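Side-chain contact in levoglucosan dehydrogenase (Pseudarthrobacter phenanthrenivorans, PDB 6A3F), which catalyses the NAD+-dependent oxidation of levoglucosan to 3-dehydrolevoglucosan and works as a homotetramer: residues B[215-220]-B[295-300]. Residues are numbered along the deposited sequence; the frame is centred on the assembly and turned at random.
Sequences IDMARY and ITFEIH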
ATOM      1  N   ILE B 215     -14.622 -17.883  -9.289  1.00 20.57           N
ATOM      2  CA  ILE B 215     -14.892 -18.573 -10.564  1.00 21.20           C
ATOM      3  C   ILE B 215     -15.815 -17.730 -11.442  1.00 21.66           C
ATOM      4  O   ILE B 215     -15.533 -17.581 -12.644  1.00 22.25           O
ATOM      5  CB  ILE B 215     -15.455 -19.995 -10.301  1.00 20.85           C
ATOM      6  CG1 ILE B 215     -14.368 -20.858  -9.656  1.00 21.85           C
ATOM      7  CG2 ILE B 215     -16.004 -20.629 -11.550  1.00 23.02           C
ATOM      8  CD1 ILE B 215     -14.910 -22.113  -9.046  1.00 23.46           C
ATOM      9  N   ASP B 216     -16.833 -17.092 -10.845  1.00 21.95           N
ATOM     10  CA  ASP B 216     -17.726 -16.211 -11.587  1.00 20.82           C
ATOM     11  C   ASP B 216     -16.930 -15.064 -12.203  1.00 21.22           C
ATOM     12  O   ASP B 216     -17.093 -14.735 -13.425  1.00 20.01           O
ATOM     13  CB  ASP B 216     -18.899 -15.657 -10.757  1.00 22.58           C
ATOM     14  CG  ASP B 216     -19.718 -14.646 -11.546  1.00 22.62           C
ATOM     15  OD1 ASP B 216     -20.487 -15.053 -12.465  1.00 22.63           O
ATOM     16  OD2 ASP B 216     -19.525 -13.417 -11.335  1.00 22.89           O
ATOM     17  N   MET B 217     -16.019 -14.490 -11.412  1.00 20.27           N
ATOM     18  CA  MET B 217     -15.141 -13.430 -11.957  1.00 22.26           C
ATOM     19  C   MET B 217     -14.269 -13.937 -13.106  1.00 21.73           C
ATOM     20  O   MET B 217     -14.075 -13.197 -14.036  1.00 20.85           O
ATOM     21  CB  MET B 217     -14.232 -12.818 -10.885  1.00 21.44           C
ATOM     22  CG  MET B 217     -14.976 -11.934  -9.979  1.00 22.71           C
ATOM     23  SD  MET B 217     -13.905 -11.055  -8.763  1.00 24.12           S
ATOM     24  CE  MET B 217     -15.218 -10.464  -7.697  1.00 23.91           C
ATOM     25  N   ALA B 218     -13.713 -15.131 -13.008  1.00 19.11           N
ATOM     26  CA  ALA B 218     -12.886 -15.697 -14.072  1.00 20.29           C
ATOM     27  C   ALA B 218     -13.726 -15.864 -15.348  1.00 21.13           C
ATOM     28  O   ALA B 218     -13.255 -15.546 -16.441  1.00 19.95           O
ATOM     29  CB  ALA B 218     -12.279 -16.978 -13.646  1.00 20.09           C
ATOM     30  N   ARG B 219     -14.974 -16.325 -15.197  1.00 20.04           N
ATOM     31  CA  ARG B 219     -15.827 -16.528 -16.378  1.00 22.40           C
ATOM     32  C   ARG B 219     -16.161 -15.161 -16.999  1.00 22.82           C
ATOM     33  O   ARG B 219     -16.197 -14.999 -18.227  1.00 21.38           O
ATOM     34  CB  ARG B 219     -17.070 -17.316 -15.986  1.00 23.70           C
ATOM     35  CG  ARG B 219     -16.818 -18.795 -15.740  1.00 25.33           C
ATOM     36  CD  ARG B 219     -18.163 -19.498 -15.504  1.00 25.38           C
ATOM     37  NE  ARG B 219     -18.958 -19.547 -16.718  1.00 25.93           N
ATOM     38  CZ  ARG B 219     -20.050 -18.834 -16.978  1.00 27.53           C
ATOM     39  NH1 ARG B 219     -20.573 -18.007 -16.085  1.00 28.18           N
ATOM     40  NH2 ARG B 219     -20.615 -18.938 -18.169  1.00 29.24           N
ATOM     41  N   TYR B 220     -16.391 -14.170 -16.140  1.00 19.74           N
ATOM     42  CA  TYR B 220     -16.819 -12.817 -16.574  1.00 20.92           C
ATOM     43  C   TYR B 220     -15.681 -12.096 -17.326  1.00 21.11           C
ATOM     44  O   TYR B 220     -15.889 -11.455 -18.366  1.00 21.01           O
ATOM     45  CB  TYR B 220     -17.333 -12.050 -15.353  1.00 21.79           C
ATOM     46  CG  TYR B 220     -17.717 -10.603 -15.539  1.00 21.65           C
ATOM     47  CD1 TYR B 220     -18.605 -10.207 -16.533  1.00 21.53           C
ATOM     48  CD2 TYR B 220     -17.172  -9.613 -14.735  1.00 22.60           C
ATOM     49  CE1 TYR B 220     -18.976  -8.879 -16.699  1.00 21.14           C
ATOM     50  CE2 TYR B 220     -17.552  -8.278 -14.867  1.00 21.67           C
ATOM     51  CZ  TYR B 220     -18.450  -7.910 -15.855  1.00 23.69           C
ATOM     52  OH  TYR B 220     -18.803  -6.603 -15.984  1.00 21.74           O
ATOM     53  N   ILE B 295     -10.838 -10.926  -1.633  1.00 18.41           N
ATOM     54  CA  ILE B 295     -11.151 -11.366  -2.989  1.00 19.40           C
ATOM     55  C   ILE B 295     -10.210 -10.642  -3.945  1.00 19.62           C
ATOM     56  O   ILE B 295     -10.206  -9.395  -3.971  1.00 18.30           O
ATOM     57  CB  ILE B 295     -12.592 -11.083  -3.388  1.00 21.02           C
ATOM     58  CG1 ILE B 295     -13.569 -11.340  -2.235  1.00 18.77           C
ATOM     59  CG2 ILE B 295     -12.924 -11.865  -4.663  1.00 21.34           C
ATOM     60  CD1 ILE B 295     -14.977 -10.933  -2.540  1.00 18.38           C
ATOM     61  N   THR B 296      -9.374 -11.375  -4.659  1.00 18.53           N
ATOM     62  CA  THR B 296      -8.370 -10.724  -5.540  1.00 18.14           C
ATOM     63  C   THR B 296      -8.388 -11.342  -6.929  1.00 19.12           C
ATOM     64  O   THR B 296      -8.809 -12.536  -7.125  1.00 18.72           O
ATOM     65  CB  THR B 296      -6.950 -10.850  -4.977  1.00 18.84           C
ATOM     66  OG1 THR B 296      -6.506 -12.204  -5.134  1.00 19.26           O
ATOM     67  CG2 THR B 296      -6.914 -10.444  -3.513  1.00 20.40           C
ATOM     68  N   PHE B 297      -7.932 -10.549  -7.904  1.00 18.25           N
ATOM     69  CA  PHE B 297      -7.502 -11.206  -9.135  1.00 17.39           C
ATOM     70  C   PHE B 297      -6.352 -10.397  -9.701  1.00 17.50           C
ATOM     71  O   PHE B 297      -6.214  -9.180  -9.395  1.00 17.53           O
ATOM     72  CB  PHE B 297      -8.657 -11.358 -10.132  1.00 18.23           C
ATOM     73  CG  PHE B 297      -9.356 -10.088 -10.539  1.00 18.12           C
ATOM     74  CD1 PHE B 297      -8.792  -9.227 -11.486  1.00 19.46           C
ATOM     75  CD2 PHE B 297     -10.632  -9.811 -10.057  1.00 19.07           C
ATOM     76  CE1 PHE B 297      -9.474  -8.082 -11.879  1.00 19.69           C
ATOM     77  CE2 PHE B 297     -11.317  -8.685 -10.494  1.00 22.68           C
ATOM     78  CZ  PHE B 297     -10.726  -7.821 -11.388  1.00 20.12           C
ATOM     79  N   GLU B 298      -5.539 -11.093 -10.477  1.00 16.20           N
ATOM     80  CA  GLU B 298      -4.485 -10.471 -11.226  1.00 18.06           C
ATOM     81  C   GLU B 298      -4.538 -11.084 -12.616  1.00 19.51           C
ATOM     82  O   GLU B 298      -4.477 -12.294 -12.722  1.00 18.09           O
ATOM     83  CB  GLU B 298      -3.113 -10.709 -10.609  1.00 19.30           C
ATOM     84  CG  GLU B 298      -1.944 -10.172 -11.436  1.00 17.96           C
ATOM     85  CD  GLU B 298      -0.660  -9.807 -10.681  1.00 20.58           C
ATOM     86  OE1 GLU B 298      -0.681  -9.739  -9.415  1.00 17.70           O
ATOM     87  OE2 GLU B 298       0.366  -9.498 -11.345  1.00 19.60           O
ATOM     88  N   ILE B 299      -4.685 -10.229 -13.601  1.00 18.32           N
ATOM     89  CA  ILE B 299      -4.777 -10.650 -14.981  1.00 20.21           C
ATOM     90  C   ILE B 299      -3.590 -10.111 -15.765  1.00 16.90           C
ATOM     91  O   ILE B 299      -3.310  -8.904 -15.715  1.00 17.72           O
ATOM     92  CB  ILE B 299      -6.099 -10.226 -15.616  1.00 20.14           C
ATOM     93  CG1 ILE B 299      -7.308 -10.866 -14.918  1.00 22.95           C
ATOM     94  CG2 ILE B 299      -6.056 -10.553 -17.103  1.00 23.46           C
ATOM     95  CD1 ILE B 299      -8.633 -10.250 -15.294  1.00 22.46           C
ATOM     96  N   HIS B 300      -2.898 -10.997 -16.498  1.00 19.61           N
ATOM     97  CA  HIS B 300      -1.774 -10.564 -17.396  1.00 17.34           C
ATOM     98  C   HIS B 300      -2.243 -10.684 -18.851  1.00 18.63           C
ATOM     99  O   HIS B 300      -2.578 -11.787 -19.302  1.00 18.51           O
ATOM    100  CB  HIS B 300      -0.508 -11.354 -17.153  1.00 17.94           C
ATOM    101  CG  HIS B 300      -0.056 -11.352 -15.728  1.00 19.68           C
ATOM    102  ND1 HIS B 300       0.543 -12.439 -15.132  1.00 20.15           N
ATOM    103  CD2 HIS B 300      -0.120 -10.395 -14.791  1.00 18.69           C
ATOM    104  CE1 HIS B 300       0.834 -12.126 -13.868  1.00 19.30           C
ATOM    105  NE2 HIS B 300       0.445 -10.893 -13.638  1.00 16.49           N
TER
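The ring of Phe-297 receives Met-217 at its edge: SD lies close to the ring plane, 3.7 Å from CD2, and 78° away from the normal through the ring centre. Neither face takes part in this Met-aromatic contact; the ring also meets that of Phe-308 on the adjoining strand, the two planes inclined at about 30°. With CG between its backbone N and carbonyl carbon (chi1 57°), Phe-297 sends CD2 and CE2 toward the helix. Methionine suits the helix side because its unbranched chain, extended beyond CG, spans the gap between backbones whose nearest CA atoms, those of Met-217 and Phe-297, are 8.4 Å apart. Its terminal methyl continues past the ring to Ile-295, where CE touches CG2 at 4.1 Å. Beta-branched Ile-295 fits an extended strand and offers that methyl close to its backbone, CG2 being anti to N. The second flat group, the imidazole of His-300, belongs to the strand's other surface: NE2 donates almost straight, at 168°, to OE2 of Glu-298 at 2.7 Å, and the acceptor lies in the ring plane. The other oxygen, OE1, forms a salt bridge with Arg-291 of the second subunit. Helix 206-221 thus meets the large C-terminal sheet here next to Tyr-153, which binds levoglucosan and touches Met-217. With no hydrogen bond between segments 215-220 and 295-300, their hold is dispersive and weakly directional, resting on buried fit.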